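Long-range contacts in SGNH-hydrolase family esterase (Altererythrobacter indicus, PDB 7C2A), which is an SGNH-hydrolase family esterase that probably hydrolyses ester bonds in lipid-like substrates, perhaps including lysophospholipids: residues Leu9-Ser14 with Val77-Asn82; Asp52-Gly57 with Gly81-Arg86; Gly115-Pro120 with Val146-Glu151. All blocks are in the same frame, centred on the assembly; numbering follows the deposited sequence.

Interaction 1: residues Leu9-Ser14 with Val77-Asn82; sequences LAFGDS and VELGGN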
loop_
_atom_site.group_PDB
_atom_site.type_symbol
_atom_site.label_atom_id
_atom_site.label_comp_id
_atom_site.label_asym_id
_atom_site.label_seq_id
_atom_site.Cartn_x
_atom_site.Cartn_y
_atom_site.Cartn_z
ATOM N N LEU A 9 -10.853 9.245 -4.921
ATOM C CA LEU A 9 -10.547 7.840 -5.166
ATOM C C LEU A 9 -9.363 7.415 -4.303
ATOM O O LEU A 9 -8.285 8.001 -4.407
ATOM C CB LEU A 9 -10.194 7.652 -6.639
ATOM C CG LEU A 9 -9.796 6.227 -7.019
ATOM C CD1 LEU A 9 -10.975 5.275 -6.845
ATOM C CD2 LEU A 9 -9.267 6.150 -8.448
ATOM N N ALA A 10 -9.557 6.405 -3.462
ATOM C CA ALA A 10 -8.475 5.814 -2.674
ATOM C C ALA A 10 -8.067 4.517 -3.368
ATOM O O ALA A 10 -8.721 3.485 -3.217
ATOM C CB ALA A 10 -8.926 5.587 -1.233
ATOM N N PHE A 11 -6.991 4.579 -4.155
ATOM C CA PHE A 11 -6.579 3.485 -5.031
ATOM C C PHE A 11 -5.342 2.840 -4.420
ATOM O O PHE A 11 -4.257 3.421 -4.475
ATOM C CB PHE A 11 -6.284 4.044 -6.424
ATOM C CG PHE A 11 -6.117 2.994 -7.487
ATOM C CD1 PHE A 11 -7.210 2.308 -7.987
ATOM C CD2 PHE A 11 -4.855 2.690 -8.000
ATOM C CE1 PHE A 11 -7.064 1.335 -8.981
ATOM C CE2 PHE A 11 -4.697 1.729 -8.995
ATOM C CZ PHE A 11 -5.796 1.048 -9.481
ATOM N N GLY A 12 -5.494 1.667 -3.826
ATOM C CA GLY A 12 -4.396 1.065 -3.107
ATOM C C GLY A 12 -4.570 -0.402 -2.829
ATOM O O GLY A 12 -5.293 -1.107 -3.530
ATOM N N ASP A 13 -3.874 -0.856 -1.791
ATOM C CA ASP A 13 -3.790 -2.273 -1.460
ATOM C C ASP A 13 -4.423 -2.545 -0.100
ATOM O O ASP A 13 -5.420 -1.905 0.251
ATOM C CB ASP A 13 -2.347 -2.797 -1.583
ATOM C CG ASP A 13 -1.357 -2.002 -0.763
ATOM O OD1 ASP A 13 -1.760 -1.459 0.293
ATOM O OD2 ASP A 13 -0.166 -1.932 -1.141
ATOM N N SER A 14 -3.865 -3.476 0.673
ATOM C CA SER A 14 -4.459 -3.815 1.965
ATOM C C SER A 14 -4.457 -2.648 2.944
ATOM O O SER A 14 -5.258 -2.652 3.889
ATOM C CB SER A 14 -3.748 -5.014 2.592
ATOM O OG SER A 14 -2.361 -4.762 2.727
ATOM N N VAL A 77 -2.969 7.460 -4.558
ATOM C CA VAL A 77 -2.409 6.219 -5.092
ATOM C C VAL A 77 -1.424 5.664 -4.077
ATOM O O VAL A 77 -0.446 6.333 -3.714
ATOM C CB VAL A 77 -1.739 6.438 -6.455
ATOM C CG1 VAL A 77 -1.072 5.156 -6.936
ATOM C CG2 VAL A 77 -2.743 6.939 -7.473
ATOM N N GLU A 78 -1.671 4.429 -3.637
ATOM C CA GLU A 78 -0.925 3.794 -2.551
ATOM C C GLU A 78 -0.619 2.359 -2.976
ATOM O O GLU A 78 -1.377 1.444 -2.677
ATOM C CB GLU A 78 -1.767 3.842 -1.281
ATOM C CG GLU A 78 -1.170 3.165 -0.075
ATOM C CD GLU A 78 -1.611 1.717 0.089
ATOM O OE1 GLU A 78 -0.718 0.884 0.367
ATOM O OE2 GLU A 78 -2.815 1.404 -0.036
ATOM N N LEU A 79 0.490 2.166 -3.688
ATOM C CA LEU A 79 0.829 0.849 -4.206
ATOM C C LEU A 79 2.340 0.694 -4.222
ATOM O O LEU A 79 3.087 1.673 -4.326
ATOM C CB LEU A 79 0.301 0.626 -5.625
ATOM C CG LEU A 79 -1.210 0.469 -5.747
ATOM C CD1 LEU A 79 -1.592 0.457 -7.218
ATOM C CD2 LEU A 79 -1.665 -0.803 -5.080
ATOM N N GLY A 80 2.776 -0.562 -4.170
ATOM C CA GLY A 80 4.186 -0.907 -4.236
ATOM C C GLY A 80 4.629 -1.777 -3.084
ATOM O O GLY A 80 5.616 -2.513 -3.190
ATOM N N GLY A 81 3.905 -1.708 -1.969
ATOM C CA GLY A 81 4.245 -2.551 -0.837
ATOM C C GLY A 81 4.236 -4.029 -1.178
ATOM O O GLY A 81 5.091 -4.786 -0.712
ATOM N N ASN A 82 3.290 -4.457 -2.014
ATOM C CA ASN A 82 3.220 -5.899 -2.375
ATOM C C ASN A 82 4.382 -6.262 -3.306
ATOM O O ASN A 82 4.849 -7.399 -3.231
ATOM C CB ASN A 82 1.837 -6.312 -2.874
ATOM C CG ASN A 82 0.862 -6.396 -1.721
ATOM O OD1 ASN A 82 1.071 -7.144 -0.773
ATOM N ND2 ASN A 82 -0.184 -5.601 -1.778
HETATM O O HOH W 1 1.190 -2.802 -3.315
HETATM O O HOH W 2 1.784 -0.061 -1.094
HETATM O O HOH W 3 -1.750 -5.453 0.205
#
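Asp13 and Glu78 bring their carboxylates together at the ends of two neighbouring parallel strands, with OD1 of Asp13 2.6 Å from OE1 of Glu78. The carboxylate planes stand 70° apart. Glu78 reaches its partner through a bend: CG is anti to the backbone N, and the chain turns at chi2 (-93°). Its other oxygen, OE2, takes the backbone N-H of Asp13 at 3.1 Å from above the carboxylate plane. Asp13 OD1 also accepts from Leu15 N, so the side chain caps the short helix that starts at Ser14. Asp13 OD2 receives hydrogen bonds from two waters, which in turn accept from Gly80 N, Gly81 N and Asn82 N at the start of helix 81-85. Beyond them, ND2 of Asn82, bonded to Asp52 O, lies 3.5 Å from CB of Asp13. On the apolar side Leu79 CD2 packs 3.7 Å from Gly12 C, while Leu79 CD1 meets the Phe11 ring obliquely, 3.8 Å from Phe11 CE2. Phe11 also lies against Ile61 of helix 54-66. Within this contact the strands are joined by Glu78 N donating to Phe11 O at 2.9 Å, and Val77 CA makes a weaker CA-H...O contact to the same oxygen. Gly12 to Leu15 spell the GDSL motif, whose serine is the nucleophile of SGNH hydrolases, and Gly80 to Asp83 the Gly-Gly-Asn-Asp block, whose asparagine contributes to the family's oxyanion hole.

Interaction 2: residues Asp52-Gly57 with Gly81-Arg86; sequences DTTAAG and GNDLLR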
loop_
_atom_site.group_PDB
_atom_site.type_symbol
_atom_site.label_atom_id
_atom_site.label_comp_id
_atom_site.label_asym_id
_atom_site.label_seq_id
_atom_site.Cartn_x
_atom_site.Cartn_y
_atom_site.Cartn_z
ATOM N N ASP A 52 -2.775 -6.305 -3.877
ATOM C CA ASP A 52 -2.540 -5.709 -5.217
ATOM C C ASP A 52 -1.090 -5.243 -5.366
ATOM O O ASP A 52 -0.598 -4.488 -4.525
ATOM C CB ASP A 52 -3.419 -4.481 -5.461
ATOM C CG ASP A 52 -4.440 -4.670 -6.569
ATOM O OD1 ASP A 52 -4.894 -5.808 -6.759
ATOM O OD2 ASP A 52 -4.776 -3.675 -7.206
ATOM N N THR A 53 -0.444 -5.701 -6.432
ATOM C CA THR A 53 0.900 -5.193 -6.792
ATOM C C THR A 53 0.696 -3.972 -7.700
ATOM O O THR A 53 -0.444 -3.670 -8.093
ATOM C CB THR A 53 1.649 -6.234 -7.630
ATOM O OG1 THR A 53 0.806 -6.530 -8.744
ATOM C CG2 THR A 53 1.968 -7.500 -6.864
ATOM N N THR A 54 1.773 -3.262 -8.009
ATOM C CA THR A 54 1.672 -2.175 -8.979
ATOM C C THR A 54 1.125 -2.671 -10.316
ATOM O O THR A 54 0.348 -1.972 -10.968
ATOM C CB THR A 54 3.016 -1.461 -9.154
ATOM O OG1 THR A 54 3.998 -2.371 -9.691
ATOM C CG2 THR A 54 3.504 -0.844 -7.832
ATOM N N ALA A 55 1.514 -3.876 -10.744
ATOM C CA ALA A 55 0.979 -4.400 -11.999
ATOM C C ALA A 55 -0.520 -4.649 -11.898
ATOM O O ALA A 55 -1.268 -4.357 -12.835
ATOM C CB ALA A 55 1.700 -5.685 -12.409
ATOM N N ALA A 56 -0.976 -5.194 -10.768
ATOM C CA ALA A 56 -2.409 -5.398 -10.590
ATOM C C ALA A 56 -3.159 -4.072 -10.615
ATOM O O ALA A 56 -4.241 -3.964 -11.204
ATOM C CB ALA A 56 -2.689 -6.172 -9.299
ATOM N N GLY A 57 -2.596 -3.044 -9.981
ATOM C CA GLY A 57 -3.235 -1.741 -10.021
ATOM C C GLY A 57 -3.302 -1.184 -11.426
ATOM O O GLY A 57 -4.326 -0.646 -11.847
ATOM N N GLY A 81 3.905 -1.708 -1.969
ATOM C CA GLY A 81 4.245 -2.551 -0.837
ATOM C C GLY A 81 4.236 -4.029 -1.178
ATOM O O GLY A 81 5.091 -4.786 -0.712
ATOM N N ASN A 82 3.290 -4.457 -2.014
ATOM C CA ASN A 82 3.220 -5.899 -2.375
ATOM C C ASN A 82 4.382 -6.262 -3.306
ATOM O O ASN A 82 4.849 -7.399 -3.231
ATOM C CB ASN A 82 1.837 -6.312 -2.874
ATOM C CG ASN A 82 0.862 -6.396 -1.721
ATOM O OD1 ASN A 82 1.071 -7.144 -0.773
ATOM N ND2 ASN A 82 -0.184 -5.601 -1.778
ATOM N N ASP A 83 4.823 -5.323 -4.146
ATOM C CA ASP A 83 6.017 -5.577 -4.999
ATOM C C ASP A 83 7.200 -5.851 -4.063
ATOM O O ASP A 83 7.945 -6.796 -4.321
ATOM C CB ASP A 83 6.307 -4.415 -5.953
ATOM C CG ASP A 83 5.175 -4.108 -6.920
ATOM O OD1 ASP A 83 4.035 -3.947 -6.449
ATOM O OD2 ASP A 83 5.451 -4.024 -8.127
ATOM N N LEU A 84 7.367 -5.028 -3.023
ATOM C CA LEU A 84 8.440 -5.241 -2.013
ATOM C C LEU A 84 8.297 -6.643 -1.408
ATOM O O LEU A 84 9.301 -7.368 -1.336
ATOM C CB LEU A 84 8.255 -4.235 -0.876
ATOM C CG LEU A 84 8.537 -2.779 -1.207
ATOM C CD1 LEU A 84 8.013 -1.861 -0.110
ATOM C CD2 LEU A 84 10.024 -2.574 -1.412
ATOM N N LEU A 85 7.090 -6.997 -0.969
ATOM C CA LEU A 85 6.846 -8.301 -0.294
ATOM C C LEU A 85 7.199 -9.477 -1.209
ATOM O O LEU A 85 7.544 -10.541 -0.681
ATOM C CB LEU A 85 5.390 -8.352 0.175
ATOM C CG LEU A 85 5.125 -7.601 1.480
ATOM C CD1 LEU A 85 6.054 -6.409 1.641
ATOM C CD2 LEU A 85 3.675 -7.172 1.599
ATOM N N ARG A 86 7.043 -9.310 -2.520
ATOM C CA ARG A 86 7.421 -10.343 -3.470
ATOM C C ARG A 86 8.870 -10.218 -3.937
ATOM O O ARG A 86 9.303 -11.029 -4.760
ATOM C CB ARG A 86 6.476 -10.329 -4.675
ATOM C CG ARG A 86 5.040 -10.763 -4.374
ATOM C CD ARG A 86 4.152 -10.550 -5.596
ATOM N NE ARG A 86 2.770 -10.962 -5.366
ATOM C CZ ARG A 86 2.312 -12.187 -5.601
ATOM N NH1 ARG A 86 1.039 -12.477 -5.366
ATOM N NH2 ARG A 86 3.129 -13.122 -6.071
HETATM O O HOH W 1 1.190 -2.802 -3.315
HETATM O O HOH W 4 3.961 -5.443 -10.030
#
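Asp83 lays its carboxylate over the start of helix 54-66, OD1 close to CA and CB of Thr53 and both oxygens engaged by Thr54. OD1 accepts the backbone N-H of Thr54 at 2.8 Å through its syn lone pair, in a nearly straight bond (167°). The hydroxyl OG1 of Thr54 donates to OD2 of Asp83 at 2.7 Å, meeting it on the syn side but tilted 26° out of the carboxylate plane. With both oxygens gripped by one residue, the carboxylate is fixed in rotation. Thr54 achieves this because OG1 sits between its backbone N and carbonyl carbon (chi1 63°), on the same side as its N-H; the hydroxyl also accepts a hydrogen bond from Asn96 ND2 of helix 90-106. A water donates to Asp83 OD2 and accepts from Ala55 N, linking the carboxylate to a further amide in the first turn. Thr53 supplies the N-cap itself, its OG1 accepting from Ala56 N at 3.0 Å. Asp83 closes the Gly-Gly-Asn-Asp block of SGNH hydrolases, so these bonds tie that block to the helix that follows strand 42-48. One residue earlier, Asn82 ND2 donates to Asp52 O at 3.0 Å. The acceptor lies close to the amide plane of Asn82, whereas the donor stands well above the carbonyl plane of Asp52. The same carbonyl takes a second bond, from a water that itself accepts from Asn82 N. At the exposed side the extended Arg86 crosses Thr53 at about a right angle, its NE 3.9 Å from the methyl CG2.

Interaction 3: residues Gly115-Pro120 with Val146-Glu151; sequences GMRAPP and VPFFLE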
loop_
_atom_site.group_PDB
_atom_site.type_symbol
_atom_site.label_atom_id
_atom_site.label_comp_id
_atom_site.label_asym_id
_atom_site.label_seq_id
_atom_site.Cartn_x
_atom_site.Cartn_y
_atom_site.Cartn_z
ATOM N N GLY A 115 3.956 7.604 -0.376
ATOM C CA GLY A 115 5.303 7.010 -0.461
ATOM C C GLY A 115 5.434 5.744 0.366
ATOM O O GLY A 115 5.017 5.741 1.528
ATOM N N MET A 116 6.000 4.699 -0.234
ATOM C CA MET A 116 6.240 3.421 0.483
ATOM C C MET A 116 7.744 3.313 0.752
ATOM O O MET A 116 8.525 3.874 -0.023
ATOM C CB MET A 116 5.767 2.216 -0.336
ATOM C CG MET A 116 4.296 2.290 -0.736
ATOM S SD MET A 116 3.140 2.552 0.643
ATOM C CE MET A 116 3.413 1.063 1.601
ATOM N N ARG A 117 8.120 2.617 1.822
ATOM C CA ARG A 117 9.553 2.478 2.189
ATOM C C ARG A 117 9.887 0.997 2.351
ATOM O O ARG A 117 9.073 0.249 2.906
ATOM C CB ARG A 117 9.852 3.255 3.473
ATOM C CG ARG A 117 9.741 4.763 3.310
ATOM C CD ARG A 117 10.894 5.311 2.493
ATOM N NE ARG A 117 10.778 6.744 2.277
ATOM C CZ ARG A 117 10.994 7.671 3.203
ATOM N NH1 ARG A 117 11.350 7.321 4.429
ATOM N NH2 ARG A 117 10.855 8.944 2.893
ATOM N N ALA A 118 11.070 0.615 1.890
ATOM C CA ALA A 118 11.472 -0.800 1.980
ATOM C C ALA A 118 12.078 -1.071 3.355
ATOM O O ALA A 118 12.818 -0.223 3.871
ATOM C CB ALA A 118 12.464 -1.110 0.884
ATOM N N PRO A 119 11.824 -2.252 3.956
ATOM C CA PRO A 119 12.460 -2.614 5.211
ATOM C C PRO A 119 13.880 -3.097 4.872
ATOM O O PRO A 119 14.171 -3.449 3.747
ATOM C CB PRO A 119 11.565 -3.746 5.732
ATOM C CG PRO A 119 11.080 -4.411 4.475
ATOM C CD PRO A 119 10.891 -3.277 3.487
ATOM N N PRO A 120 14.792 -3.157 5.853
ATOM C CA PRO A 120 16.179 -3.561 5.584
ATOM C C PRO A 120 16.472 -5.014 5.171
ATOM O O PRO A 120 17.514 -5.212 4.605
ATOM C CB PRO A 120 16.850 -3.284 6.935
ATOM C CG PRO A 120 15.730 -3.444 7.939
ATOM C CD PRO A 120 14.549 -2.806 7.250
ATOM N N VAL A 146 3.162 12.246 -0.108
ATOM C CA VAL A 146 3.422 11.962 1.299
ATOM C C VAL A 146 4.669 11.083 1.337
ATOM O O VAL A 146 4.607 9.934 0.878
ATOM C CB VAL A 146 2.235 11.256 1.962
ATOM C CG1 VAL A 146 2.625 10.747 3.338
ATOM C CG2 VAL A 146 1.033 12.198 2.065
ATOM N N PRO A 147 5.812 11.587 1.802
ATOM C CA PRO A 147 7.055 10.831 1.591
ATOM C C PRO A 147 7.041 9.450 2.219
ATOM O O PRO A 147 7.566 8.500 1.626
ATOM C CB PRO A 147 8.128 11.741 2.206
ATOM C CG PRO A 147 7.546 13.116 2.100
ATOM C CD PRO A 147 6.065 12.942 2.322
ATOM N N PHE A 148 6.442 9.300 3.399
ATOM C CA PHE A 148 6.479 8.030 4.131
ATOM C C PHE A 148 5.089 7.828 4.736
ATOM O O PHE A 148 4.811 8.268 5.854
ATOM C CB PHE A 148 7.590 8.071 5.178
ATOM C CG PHE A 148 7.805 6.777 5.941
ATOM C CD1 PHE A 148 7.170 5.606 5.611
ATOM C CD2 PHE A 148 8.669 6.764 7.020
ATOM C CE1 PHE A 148 7.394 4.437 6.347
ATOM C CE2 PHE A 148 8.894 5.606 7.750
ATOM C CZ PHE A 148 8.258 4.448 7.418
ATOM N N PHE A 149 4.222 7.145 3.992
ATOM C CA PHE A 149 2.833 7.003 4.413
ATOM C C PHE A 149 2.719 6.368 5.795
ATOM O O PHE A 149 1.895 6.794 6.611
ATOM C CB PHE A 149 2.084 6.189 3.363
ATOM C CG PHE A 149 0.661 5.899 3.721
ATOM C CD1 PHE A 149 -0.195 6.922 4.090
ATOM C CD2 PHE A 149 0.172 4.607 3.688
ATOM C CE1 PHE A 149 -1.514 6.658 4.423
ATOM C CE2 PHE A 149 -1.152 4.347 4.020
ATOM C CZ PHE A 149 -1.984 5.382 4.391
ATOM N N LEU A 150 3.516 5.344 6.074
ATOM C CA LEU A 150 3.413 4.623 7.341
ATOM C C LEU A 150 4.285 5.208 8.448
ATOM O O LEU A 150 4.475 4.551 9.480
ATOM C CB LEU A 150 3.750 3.141 7.142
ATOM C CG LEU A 150 2.738 2.354 6.312
ATOM C CD1 LEU A 150 3.200 0.915 6.166
ATOM C CD2 LEU A 150 1.343 2.417 6.930
ATOM N N GLU A 151 4.821 6.408 8.262
ATOM C CA GLU A 151 5.718 6.992 9.253
ATOM C C GLU A 151 5.103 7.014 10.649
ATOM O O GLU A 151 5.787 6.729 11.641
ATOM C CB GLU A 151 6.105 8.403 8.825
ATOM C CG GLU A 151 7.124 9.063 9.732
ATOM C CD GLU A 151 7.609 10.383 9.166
ATOM O OE1 GLU A 151 6.761 11.171 8.696
ATOM O OE2 GLU A 151 8.833 10.631 9.189
HETATM O O HOH W 5 4.749 3.942 3.859
#
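Arg117 lies across one face of the Phe148 ring, with CG 3.9 Å from the ring centroid in a CH-pi contact. A bend at chi2 (-72°) turns the guanidinium back over the root of that ring, where NH1 is 3.8 Å from CD2 of Phe148 and the two planes differ by 28°. The opposite ring face is covered by the backbone of the turn itself, with Glu151 N over its centre. That type I turn, Phe148 to Glu151, closes with Glu151 N donating to Phe148 O. Behind the side chains the backbones are pinned at Gly115, whose N donates to Val146 O at 2.7 Å and whose O accepts from Phe149 N at 2.9 Å. A water donates to Gly115 O and accepts from Leu150 N. These loops leave strands 111-114 and 144-146, the last two in the parallel sheet of this SGNH-hydrolase alpha/beta fold, so backbone bonds still link the two chain segments as they leave the sheet. Further out, Arg117 touches Asp131 of helix 124-131, and Ala118 N donates to the carboxylate of the same aspartate. Phe149 turns the other way, packing on Phe16 and meeting the ring of Tyr27 edge-to-face.

From the N terminus, segment 9-14 is the end of strand 6-12 and the turn after it, and interaction 1 closes the long loop through strand 42-48 and helix 54-66 when strand 74-78 arrives beside it. Interaction 2 opens inside that loop, at 52-57, but runs on to Arg86, past Asn82, so the two overlap rather than nest strictly; they share Gly81, Asn82 and one water. Helix 81-85 is thus tied to the turn after strand 6-12 and to the start of helix 54-66. Interaction 3 follows separately, in series, closing the excursion through helices 124-131 and 133-140. Met116 CG packs against Leu79 O, and Leu84 CD2 against Ala118 CB, linking it to both earlier contacts.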